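PDB 4A0S: octenoyl-CoA reductase/carboxylase from Streptomyces sp., which catalyses the NADPH-dependent reductive carboxylation of 2-octenoyl-CoA, supplying a hexylmalonyl-CoA extender unit for cinnabaramide polyketide biosynthesis. Local coordinates for residues A[59-62]-A[63-66]; A[94-97]-A[98-101]; A[252-255]-A[256-259]; A[396-399]-A[400-403]. One frame throughout, in Å; residues are numbered along the deposited sequence.

Contact 1: residues A[59-62]-A[63-66]; sequences ELAP and DEVL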
loop_
_atom_site.group_PDB
_atom_site.type_symbol
_atom_site.label_atom_id
_atom_site.label_comp_id
_atom_site.label_asym_id
_atom_site.label_seq_id
_atom_site.Cartn_x
_atom_site.Cartn_y
_atom_site.Cartn_z
ATOM N N GLU A 59 12.336 40.492 -0.348
ATOM C CA GLU A 59 11.654 40.522 0.918
ATOM C C GLU A 59 11.242 39.098 1.290
ATOM O O GLU A 59 10.799 38.299 0.441
ATOM C CB GLU A 59 10.456 41.445 0.833
ATOM C CG GLU A 59 9.625 41.564 2.094
ATOM C CD GLU A 59 8.372 42.401 1.879
ATOM O OE1 GLU A 59 8.013 42.674 0.711
ATOM O OE2 GLU A 59 7.745 42.784 2.890
ATOM N N LEU A 60 11.438 38.784 2.559
ATOM C CA LEU A 60 11.137 37.465 3.076
ATOM C C LEU A 60 9.639 37.310 3.357
ATOM O O LEU A 60 9.035 38.135 4.020
ATOM C CB LEU A 60 11.930 37.279 4.358
ATOM C CG LEU A 60 12.414 35.893 4.730
ATOM C CD1 LEU A 60 13.252 35.278 3.593
ATOM C CD2 LEU A 60 13.196 36.060 6.001
ATOM N N ALA A 61 9.044 36.251 2.835
ATOM C CA ALA A 61 7.637 35.938 3.097
ATOM C C ALA A 61 7.529 35.421 4.515
ATOM O O ALA A 61 8.529 35.037 5.097
ATOM C CB ALA A 61 7.140 34.886 2.107
ATOM N N PRO A 62 6.312 35.391 5.080
ATOM C CA PRO A 62 6.256 35.025 6.496
ATOM C C PRO A 62 6.603 33.566 6.787
ATOM O O PRO A 62 6.950 33.234 7.923
ATOM C CB PRO A 62 4.805 35.317 6.892
ATOM C CG PRO A 62 4.057 35.356 5.595
ATOM C CD PRO A 62 5.012 35.853 4.571
ATOM N N ASP A 63 6.521 32.711 5.776
ATOM C CA ASP A 63 6.762 31.290 5.975
ATOM C C ASP A 63 8.164 30.957 5.452
ATOM O O ASP A 63 8.531 29.795 5.322
ATOM C CB ASP A 63 5.731 30.481 5.211
ATOM C CG ASP A 63 5.834 30.689 3.709
ATOM O OD1 ASP A 63 6.249 31.797 3.273
ATOM O OD2 ASP A 63 5.520 29.742 2.952
ATOM N N GLU A 64 8.944 31.990 5.168
ATOM C CA GLU A 64 10.247 31.775 4.560
ATOM C C GLU A 64 11.391 32.037 5.501
ATOM O O GLU A 64 11.243 32.716 6.508
ATOM C CB GLU A 64 10.410 32.653 3.339
ATOM C CG GLU A 64 9.747 32.096 2.107
ATOM C CD GLU A 64 9.689 33.115 0.990
ATOM O OE1 GLU A 64 10.220 34.232 1.160
ATOM O OE2 GLU A 64 9.098 32.814 -0.066
ATOM N N VAL A 65 12.554 31.521 5.124
ATOM C CA VAL A 65 13.746 31.669 5.915
ATOM C C VAL A 65 14.844 32.109 4.980
ATOM O O VAL A 65 14.940 31.622 3.859
ATOM C CB VAL A 65 14.119 30.336 6.587
ATOM C CG1 VAL A 65 15.406 30.458 7.306
ATOM C CG2 VAL A 65 13.009 29.911 7.569
ATOM N N LEU A 66 15.631 33.081 5.434
ATOM C CA LEU A 66 16.758 33.519 4.653
ATOM C C LEU A 66 17.913 32.743 5.203
ATOM O O LEU A 66 18.183 32.798 6.392
ATOM C CB LEU A 66 16.984 35.007 4.817
ATOM C CG LEU A 66 18.141 35.573 4.005
ATOM C CD1 LEU A 66 17.903 35.448 2.483
ATOM C CD2 LEU A 66 18.259 37.018 4.438
#
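The carboxylate of Glu64 has Ala61 lying over one of its faces: Ala61 CB sits almost straight above Glu64 CD at 3.3 Å, and the backbone N of the same alanine comes down on that side too. OE2 of the same carboxylate forms a salt bridge with Arg105. The contact is a type I beta turn, Ala61 to Glu64, leading into strand 64-73 of the GroES-like domain. Glu64 holds both polar ends of Ala61. Its backbone N donates to Ala61 O over 3.1 Å and closes the turn, while its OE1 accepts from Ala61 N at 2.9 Å. The second bond is nearly straight (167°), yet the N-H meets OE1 from well above the carboxylate plane, 55° out of it. The side chain reaches back because CG lies beside the backbone N (chi1 -81°) and the chain beyond it is extended. With OE1 engaged by the backbone and OE2 by Arg105, rotation of the carboxylate is restrained. Asp63, at the turn corner, lays OD1 against Ala61 CB at 3.4 Å. Trp102 covers the loop side of Ala61 and Pro62, and Pro62 also packs on Gly127 of the second subunit. Toward the sheet, Val178 of strand 176-180 touches Leu60, Glu64 and Leu66. Leu60 crosses Glu64 obliquely and leans over the strand backbone: its CD1 lies 3.7 Å from Leu66 N and 3.9 Å from Leu66 CB.

Contact 2: residues A[94-97]-A[98-101]; sequences KQNA and RQGG. With CO8 (octanoyl-coenzyme A), chain E.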
loop_
_atom_site.group_PDB
_atom_site.type_symbol
_atom_site.label_atom_id
_atom_site.label_comp_id
_atom_site.label_asym_id
_atom_site.label_seq_id
_atom_site.Cartn_x
_atom_site.Cartn_y
_atom_site.Cartn_z
ATOM N N LYS A 94 7.573 32.872 -14.030
ATOM C CA LYS A 94 6.391 33.646 -14.359
ATOM C C LYS A 94 5.114 32.916 -13.962
ATOM O O LYS A 94 4.174 33.532 -13.471
ATOM C CB LYS A 94 6.393 34.011 -15.842
ATOM C CG LYS A 94 7.433 35.065 -16.180
ATOM C CD LYS A 94 7.338 35.555 -17.618
ATOM C CE LYS A 94 8.021 36.928 -17.760
ATOM N NZ LYS A 94 7.403 38.026 -16.932
ATOM N N GLN A 95 5.088 31.605 -14.171
ATOM C CA GLN A 95 3.960 30.784 -13.755
ATOM C C GLN A 95 3.831 30.857 -12.236
ATOM O O GLN A 95 2.741 30.998 -11.703
ATOM C CB GLN A 95 4.175 29.321 -14.152
ATOM C CG GLN A 95 3.947 28.993 -15.628
ATOM C CD GLN A 95 3.992 27.490 -15.893
ATOM O OE1 GLN A 95 5.028 26.836 -15.690
ATOM N NE2 GLN A 95 2.861 26.931 -16.344
ATOM N N ASN A 96 4.965 30.712 -11.563
ATOM C CA ASN A 96 5.047 30.823 -10.123
ATOM C C ASN A 96 4.439 32.169 -9.698
ATOM O O ASN A 96 3.483 32.209 -8.918
ATOM C CB ASN A 96 6.521 30.709 -9.717
ATOM C CG ASN A 96 6.741 30.695 -8.213
ATOM O OD1 ASN A 96 5.884 31.121 -7.424
ATOM N ND2 ASN A 96 7.917 30.210 -7.807
ATOM N N ALA A 97 4.954 33.255 -10.275
ATOM C CA ALA A 97 4.505 34.611 -9.944
ATOM C C ALA A 97 3.034 34.891 -10.242
ATOM O O ALA A 97 2.449 35.811 -9.661
ATOM C CB ALA A 97 5.366 35.622 -10.642
ATOM N N ARG A 98 2.423 34.100 -11.121
ATOM C CA ARG A 98 1.018 34.329 -11.500
ATOM C C ARG A 98 0.071 34.014 -10.345
ATOM O O ARG A 98 -1.109 34.381 -10.375
ATOM C CB ARG A 98 0.645 33.503 -12.732
ATOM C CG ARG A 98 0.941 34.199 -14.055
ATOM C CD ARG A 98 0.729 33.229 -15.201
ATOM N NE ARG A 98 1.888 33.191 -16.098
ATOM C CZ ARG A 98 2.324 32.093 -16.709
ATOM N NH1 ARG A 98 1.698 30.936 -16.523
ATOM N NH2 ARG A 98 3.390 32.148 -17.503
ATOM N N GLN A 99 0.604 33.346 -9.321
ATOM C CA GLN A 99 -0.158 33.047 -8.109
ATOM C C GLN A 99 -0.462 34.299 -7.303
ATOM O O GLN A 99 -1.345 34.284 -6.440
ATOM C CB GLN A 99 0.637 32.133 -7.196
ATOM C CG GLN A 99 0.923 30.740 -7.683
ATOM C CD GLN A 99 1.685 30.024 -6.608
ATOM O OE1 GLN A 99 1.097 29.580 -5.610
ATOM N NE2 GLN A 99 3.002 29.986 -6.741
ATOM N N GLY A 100 0.296 35.363 -7.551
ATOM C CA GLY A 100 0.126 36.608 -6.831
ATOM C C GLY A 100 0.741 36.567 -5.441
ATOM O O GLY A 100 1.439 35.608 -5.072
ATOM N N GLY A 101 0.473 37.615 -4.672
ATOM C CA GLY A 101 0.963 37.711 -3.308
ATOM C C GLY A 101 2.458 37.555 -3.295
ATOM O O GLY A 101 3.174 38.109 -4.144
HETATM N N1A CO8 E . 10.761 29.842 -24.331
HETATM C C2A CO8 E . 9.783 30.352 -23.580
HETATM N N3A CO8 E . 8.730 29.622 -23.232
HETATM C C4A CO8 E . 8.644 28.336 -23.641
HETATM C C5A CO8 E . 9.643 27.764 -24.420
HETATM C C6A CO8 E . 10.730 28.560 -24.769
HETATM N N6A CO8 E . 11.721 28.054 -25.511
HETATM N N7A CO8 E . 9.301 26.499 -24.667
HETATM C C8A CO8 E . 8.127 26.279 -24.069
HETATM N N9A CO8 E . 7.727 27.399 -23.446
HETATM C C1B CO8 E . 6.488 27.630 -22.654
HETATM C C2B CO8 E . 5.269 27.793 -23.568
HETATM O O2B CO8 E . 4.393 28.815 -23.042
HETATM C C3B CO8 E . 4.630 26.412 -23.457
HETATM O O3B CO8 E . 3.235 26.480 -23.715
HETATM P P3B CO8 E . 2.765 25.976 -25.180
HETATM O O7A CO8 E . 1.863 27.181 -25.804
HETATM O O8A CO8 E . 4.057 25.954 -26.201
HETATM O O9A CO8 E . 2.098 24.660 -25.128
HETATM C C4B CO8 E . 4.899 26.018 -22.008
HETATM O O4B CO8 E . 6.224 26.504 -21.756
HETATM C C5B CO8 E . 5.030 24.499 -21.839
HETATM O O5B CO8 E . 5.416 24.202 -20.481
HETATM P P1A CO8 E . 4.317 24.357 -19.272
HETATM O O1A CO8 E . 5.112 23.926 -17.884
HETATM O O2A CO8 E . 3.759 25.738 -19.113
HETATM O O3A CO8 E . 3.082 23.339 -19.654
HETATM P P2A CO8 E . 2.880 21.761 -19.251
HETATM O O4A CO8 E . 2.216 21.048 -20.517
HETATM O O5A CO8 E . 2.084 21.542 -17.999
HETATM O O6A CO8 E . 4.374 21.110 -19.139
HETATM C CBP CO8 E . 6.196 19.794 -18.139
HETATM C CCP CO8 E . 4.692 20.158 -18.105
HETATM C CDP CO8 E . 6.404 18.947 -19.406
HETATM C CEP CO8 E . 6.485 18.925 -16.915
HETATM C CAP CO8 E . 7.059 21.101 -18.146
HETATM O OAP CO8 E . 6.691 22.044 -17.088
HETATM C C9P CO8 E . 8.593 20.852 -18.144
HETATM O O9P CO8 E . 9.143 20.468 -19.184
HETATM N N8P CO8 E . 9.255 21.113 -16.993
HETATM C C7P CO8 E . 10.740 21.004 -16.880
HETATM C C6P CO8 E . 11.259 19.716 -16.181
HETATM C C5P CO8 E . 12.495 19.196 -16.954
HETATM O O5P CO8 E . 12.379 18.842 -18.125
HETATM N N4P CO8 E . 13.713 19.264 -16.421
HETATM C C3P CO8 E . 14.131 19.478 -15.040
HETATM C C2P CO8 E . 14.707 18.099 -14.687
HETATM S S1P CO8 E . 13.856 17.352 -13.246
HETATM C "C1'" CO8 E . 15.072 17.671 -12.058
HETATM O "O1'" CO8 E . 16.281 17.773 -12.335
HETATM C "C2'" CO8 E . 14.568 17.828 -10.784
HETATM C "C3'" CO8 E . 15.360 18.070 -9.685
HETATM C "C4'" CO8 E . 14.761 18.177 -8.425
HETATM C "C5'" CO8 E . 13.257 18.404 -8.417
HETATM C "C6'" CO8 E . 12.900 18.651 -6.935
HETATM C "C7'" CO8 E . 11.406 18.635 -6.774
HETATM C "C8'" CO8 E . 11.090 19.021 -5.326
#
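Asn96 O is gripped twice by Gln99, whose backbone N and side-chain NE2 each donate over 3.1 Å from opposite faces of the carbonyl plane. The backbone bond is the straighter (163° against 142°). To bring NE2 back to the same oxygen, Gln99 keeps CG beside its own backbone N (chi1 -66°) and extends beyond it. These bonds lie at the C-terminal end of helix 89-97, where a type I turn from Ala97 to Gly100 is closed by Gly100 N to Ala97 O at 3.0 Å; Gly100, with positive phi, is the first residue to leave helical geometry. Arg98 N donates to Gln95 O at 3.2 Å and only weakly to Lys94 O. Its side chain folds back along the helix, bent at chi3, and lays one guanidinium face over Gln95, with CA 3.5 Å above the plane. Asn96 ND2 is bonded to Glu167 O, and Lys94 NZ to Asp107. Gln95 extends toward the coenzyme A diphosphate, NE2 3.1 Å from CO8 O2A; His91 of the same chain, and Arg286, Arg293 and Tyr349 of the third subunit, also hydrogen-bond the ligand. The Arg98 charge, with NH1 6.2 Å from CO8 O2A, probably adds to the positive potential there, and the carbonyls ending the helix would favour it.

Contact 3: residues A[252-255]-A[256-259]; sequences VSSA and QKEA. With NAP (NADP nicotinamide-adenine-dinucleotide phosphate), chain F.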
loop_
_atom_site.group_PDB
_atom_site.type_symbol
_atom_site.label_atom_id
_atom_site.label_comp_id
_atom_site.label_asym_id
_atom_site.label_seq_id
_atom_site.Cartn_x
_atom_site.Cartn_y
_atom_site.Cartn_z
ATOM N N VAL A 252 27.056 1.712 -15.617
ATOM C CA VAL A 252 27.893 2.876 -15.866
ATOM C C VAL A 252 28.414 2.809 -17.298
ATOM O O VAL A 252 28.413 1.742 -17.920
ATOM C CB VAL A 252 29.098 2.953 -14.889
ATOM C CG1 VAL A 252 28.625 3.163 -13.455
ATOM C CG2 VAL A 252 29.993 1.722 -15.011
ATOM N N SER A 253 28.855 3.943 -17.824
ATOM C CA SER A 253 29.323 3.973 -19.205
ATOM C C SER A 253 30.839 3.960 -19.309
ATOM O O SER A 253 31.370 3.921 -20.412
ATOM C CB SER A 253 28.735 5.171 -19.953
ATOM O OG SER A 253 29.236 6.378 -19.425
ATOM N N SER A 254 31.541 3.970 -18.171
ATOM C CA SER A 254 33.004 4.022 -18.190
ATOM C C SER A 254 33.647 3.363 -16.984
ATOM O O SER A 254 33.021 3.211 -15.925
ATOM C CB SER A 254 33.492 5.474 -18.286
ATOM O OG SER A 254 33.290 6.163 -17.058
ATOM N N ALA A 255 34.917 2.996 -17.150
ATOM C CA ALA A 255 35.715 2.417 -16.070
ATOM C C ALA A 255 35.878 3.375 -14.880
ATOM O O ALA A 255 35.943 2.931 -13.741
ATOM C CB ALA A 255 37.061 1.973 -16.593
ATOM N N GLN A 256 35.950 4.677 -15.145
ATOM C CA GLN A 256 36.054 5.671 -14.074
ATOM C C GLN A 256 34.756 5.682 -13.271
ATOM O O GLN A 256 34.766 5.731 -12.037
ATOM C CB GLN A 256 36.356 7.081 -14.622
ATOM C CG GLN A 256 37.757 7.254 -15.288
ATOM C CD GLN A 256 37.797 6.816 -16.763
ATOM O OE1 GLN A 256 37.072 5.907 -17.177
ATOM N NE2 GLN A 256 38.653 7.471 -17.559
ATOM N N LYS A 257 33.643 5.614 -13.986
ATOM C CA LYS A 257 32.342 5.592 -13.355
ATOM C C LYS A 257 32.126 4.278 -12.611
ATOM O O LYS A 257 31.563 4.271 -11.519
ATOM C CB LYS A 257 31.258 5.868 -14.387
ATOM C CG LYS A 257 31.243 7.330 -14.815
ATOM C CD LYS A 257 30.372 7.568 -16.009
ATOM C CE LYS A 257 30.208 9.055 -16.234
ATOM N NZ LYS A 257 29.450 9.318 -17.471
ATOM N N GLU A 258 32.589 3.168 -13.180
ATOM C CA GLU A 258 32.604 1.918 -12.428
ATOM C C GLU A 258 33.401 2.062 -11.129
ATOM O O GLU A 258 32.968 1.620 -10.060
ATOM C CB GLU A 258 33.180 0.772 -13.250
ATOM C CG GLU A 258 33.514 -0.436 -12.361
ATOM C CD GLU A 258 33.685 -1.713 -13.125
ATOM O OE1 GLU A 258 33.737 -1.655 -14.367
ATOM O OE2 GLU A 258 33.772 -2.771 -12.472
ATOM N N ALA A 259 34.579 2.668 -11.225
ATOM C CA ALA A 259 35.403 2.873 -10.043
ATOM C C ALA A 259 34.608 3.657 -8.999
ATOM O O ALA A 259 34.624 3.320 -7.810
ATOM C CB ALA A 259 36.676 3.573 -10.409
HETATM P PA NAP F . 24.423 13.365 -12.948
HETATM O O1A NAP F . 25.139 13.545 -11.557
HETATM O O2A NAP F . 25.060 14.043 -14.124
HETATM O O5B NAP F . 24.390 11.849 -13.208
HETATM C C5B NAP F . 23.666 11.411 -14.341
HETATM C C4B NAP F . 24.268 10.076 -14.749
HETATM O O4B NAP F . 23.488 9.630 -15.867
HETATM C C3B NAP F . 25.731 10.189 -15.227
HETATM O O3B NAP F . 26.504 9.494 -14.269
HETATM C C2B NAP F . 25.780 9.359 -16.501
HETATM O O2B NAP F . 26.047 7.983 -16.235
HETATM C C1B NAP F . 24.399 9.448 -17.043
HETATM N N9A NAP F . 24.307 10.678 -17.869
HETATM C C8A NAP F . 24.939 11.854 -17.719
HETATM N N7A NAP F . 24.543 12.719 -18.662
HETATM C C5A NAP F . 23.656 12.068 -19.402
HETATM C C6A NAP F . 22.939 12.429 -20.515
HETATM N N6A NAP F . 23.057 13.661 -21.008
HETATM N N1A NAP F . 22.115 11.538 -21.045
HETATM C C2A NAP F . 21.972 10.323 -20.523
HETATM N N3A NAP F . 22.658 9.926 -19.474
HETATM C C4A NAP F . 23.500 10.791 -18.902
HETATM O O3 NAP F . 22.897 13.840 -12.858
HETATM P PN NAP F . 21.890 13.372 -11.695
HETATM O O1N NAP F . 22.036 14.531 -10.647
HETATM O O2N NAP F . 22.096 11.953 -11.232
HETATM O O5D NAP F . 20.530 13.584 -12.502
HETATM C C5D NAP F . 20.279 12.626 -13.526
HETATM C C4D NAP F . 18.947 13.009 -14.106
HETATM O O4D NAP F . 17.988 12.973 -12.992
HETATM C C3D NAP F . 18.905 14.445 -14.632
HETATM O O3D NAP F . 18.099 14.334 -15.823
HETATM C C2D NAP F . 18.188 15.220 -13.548
HETATM O O2D NAP F . 17.487 16.366 -14.084
HETATM C C1D NAP F . 17.170 14.166 -13.158
HETATM N N1N NAP F . 16.857 14.396 -11.768
HETATM C C2N NAP F . 15.521 14.442 -11.431
HETATM C C3N NAP F . 15.245 14.651 -10.109
HETATM C C7N NAP F . 13.811 14.714 -9.753
HETATM O O7N NAP F . 12.921 14.477 -10.577
HETATM N N7N NAP F . 13.620 15.085 -8.516
HETATM C C4N NAP F . 16.245 14.809 -9.145
HETATM C C5N NAP F . 17.590 14.751 -9.467
HETATM C C6N NAP F . 17.897 14.534 -10.801
HETATM P P2B NAP F . 26.523 7.121 -17.507
HETATM O O1X NAP F . 27.128 5.872 -16.654
HETATM O O2X NAP F . 25.258 6.644 -18.384
HETATM O O3X NAP F . 27.516 8.053 -18.159
#
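The pocket for the 2'-phosphate of NADP lies where strand 247-252 of the Rossmann-type domain gives way to helix 255-263, and Ser253 and Lys257 enter it from either end of that junction. Ser253 OG donates to NAP O3X over 2.7 Å, with OG turned between its backbone N and carbonyl carbon (chi1 67°); Ser253 N makes a weak bond to NAP O1X. Lys257 stretches out from the first turn of the helix, fully extended beyond CG, and its NZ ends beside the same O3X, modelled so close that the exact length is doubtful. A serine and a lysine converging on one phosphate oxygen would offset its negative charge, and Arg272, near Ser253, is another NADP-binding residue. The strand-to-helix corner itself is fixed by an N-cap. Ser254 OG accepts from Lys257 N at 3.1 Å, and CG of that lysine runs past the hydroxyl at 3.3 Å. The serine carbonyl carries the helix on: Glu258 N donates to Ser254 O at 2.8 Å, and Ala259 N to Ala255 O at 2.9 Å. At the strand end, Val252 packs against the helix, CB 3.7 Å from Lys257 CB and CG2 3.5 Å from Glu258 N, with Val269 of the neighbouring strand touching both Val252 and Glu258. The carboxylate of Glu258 points elsewhere, to a salt bridge with Arg262.

Contact 4: residues A[396-399]-A[400-403]; sequences ACRV and VQTS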
loop_
_atom_site.group_PDB
_atom_site.type_symbol
_atom_site.label_atom_id
_atom_site.label_comp_id
_atom_site.label_asym_id
_atom_site.label_seq_id
_atom_site.Cartn_x
_atom_site.Cartn_y
_atom_site.Cartn_z
ATOM N N ALA A 396 31.852 24.337 -12.541
ATOM C CA ALA A 396 31.265 23.208 -11.820
ATOM C C ALA A 396 30.069 22.686 -12.592
ATOM O O ALA A 396 29.944 21.494 -12.827
ATOM C CB ALA A 396 30.876 23.615 -10.417
ATOM N N CYS A 397 29.212 23.604 -13.019
ATOM C CA CYS A 397 28.044 23.281 -13.824
ATOM C C CYS A 397 28.416 22.625 -15.152
ATOM O O CYS A 397 27.855 21.591 -15.529
ATOM C CB CYS A 397 27.238 24.541 -14.068
ATOM S SG CYS A 397 25.556 24.196 -14.483
ATOM N N ARG A 398 29.382 23.227 -15.844
ATOM C CA ARG A 398 29.909 22.669 -17.077
ATOM C C ARG A 398 30.427 21.259 -16.838
ATOM O O ARG A 398 30.215 20.366 -17.653
ATOM C CB ARG A 398 31.036 23.567 -17.596
ATOM C CG ARG A 398 31.676 23.123 -18.897
ATOM C CD ARG A 398 30.677 23.176 -20.029
ATOM N NE ARG A 398 31.314 22.961 -21.319
ATOM C CZ ARG A 398 30.657 22.703 -22.447
ATOM N NH1 ARG A 398 29.332 22.609 -22.447
ATOM N NH2 ARG A 398 31.334 22.525 -23.575
ATOM N N VAL A 399 31.119 21.057 -15.728
ATOM C CA VAL A 399 31.634 19.727 -15.405
ATOM C C VAL A 399 30.501 18.712 -15.431
ATOM O O VAL A 399 30.599 17.694 -16.103
ATOM C CB VAL A 399 32.368 19.713 -14.038
ATOM C CG1 VAL A 399 32.424 18.293 -13.466
ATOM C CG2 VAL A 399 33.776 20.311 -14.178
ATOM N N VAL A 400 29.425 19.011 -14.703
ATOM C CA VAL A 400 28.251 18.148 -14.670
ATOM C C VAL A 400 27.595 18.046 -16.038
ATOM O O VAL A 400 27.235 16.963 -16.471
ATOM C CB VAL A 400 27.225 18.611 -13.613
ATOM C CG1 VAL A 400 25.905 17.799 -13.735
ATOM C CG2 VAL A 400 27.830 18.464 -12.233
ATOM N N GLN A 401 27.467 19.178 -16.721
ATOM C CA GLN A 401 26.964 19.162 -18.091
ATOM C C GLN A 401 27.732 18.198 -18.989
ATOM O O GLN A 401 27.137 17.470 -19.774
ATOM C CB GLN A 401 26.980 20.553 -18.705
ATOM C CG GLN A 401 26.347 20.557 -20.092
ATOM C CD GLN A 401 26.311 21.923 -20.695
ATOM O OE1 GLN A 401 27.180 22.734 -20.447
ATOM N NE2 GLN A 401 25.301 22.183 -21.506
ATOM N N THR A 402 29.054 18.201 -18.865
ATOM C CA THR A 402 29.895 17.407 -19.749
ATOM C C THR A 402 30.167 16.021 -19.155
ATOM O O THR A 402 31.006 15.282 -19.649
ATOM C CB THR A 402 31.202 18.139 -20.064
ATOM O OG1 THR A 402 31.836 18.481 -18.834
ATOM C CG2 THR A 402 30.921 19.422 -20.840
ATOM N N SER A 403 29.435 15.686 -18.091
ATOM C CA SER A 403 29.482 14.375 -17.463
ATOM C C SER A 403 30.908 13.991 -17.061
ATOM O O SER A 403 31.304 12.829 -17.164
ATOM C CB SER A 403 28.807 13.323 -18.359
ATOM O OG SER A 403 28.797 12.029 -17.760
#
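Arg398 and Thr402 meet on the partly exposed side of helix 393-401, whereas Ala396, Cys397 and Val400 turn inward: Val400 packs on Tyr76 and Val79 of helix 76-82 and on Val409 of strand 408-412. This helix joins strands 384-389 and 408-412 in a beta-alpha-beta unit. Along the tight backbone, Gln401 N donates to Cys397 O at 2.7 Å and Thr402 N to Arg398 O, also at 2.7 Å. The helix then ends in a Schellman motif, Ser403 taking positive phi, with bonds from Ser403 N to Val400 O at 3.0 Å and from Arg404 N to Val399 O. On the partly exposed side the contact is looser: Thr402 CG2 lies 3.5 Å above the Arg398 guanidinium plane, offset toward its rim. Arg398 gets there with CG anti to its N (chi1 -179°) and a bend at chi2. In the guanidinium plane, NH1 donates to Gln401 OE1 at 2.9 Å, although it stands 69° above the amide carbonyl plane. Arg398 NH2 pairs with Asp43, Gln401 NE2 with Lys44 O, and OE1 also accepts from Val46 N. Two donors on OE1 and an acceptor at NE2 therefore fix which way round the Gln401 amide sits, and the Asp43 carboxylate probably balances the arginine charge.

Overall arrangement
The contacts fall into two groups. Contacts 1 and 2 lie on the same side of the chain's centre, in the GroES-like region, their own centres about 16 Å apart and without touching. The centre of contact 3 is about 43 Å from the centre of each, on the opposite side in the nucleotide-binding domain. Contact 4 reaches across toward it: their centres are about 16 Å apart, and Lys257 NZ lies 2.8 Å from Ser403 OG, a probable hydrogen bond tying the NADP 2'-phosphate pocket to the end of helix 393-401. Contacts 3 and 4 thus border the cofactor, which contact 4 also touches through Val400. Contact 2 borders the coenzyme A diphosphate through Gln95, while contact 1 stays clear of both ligands.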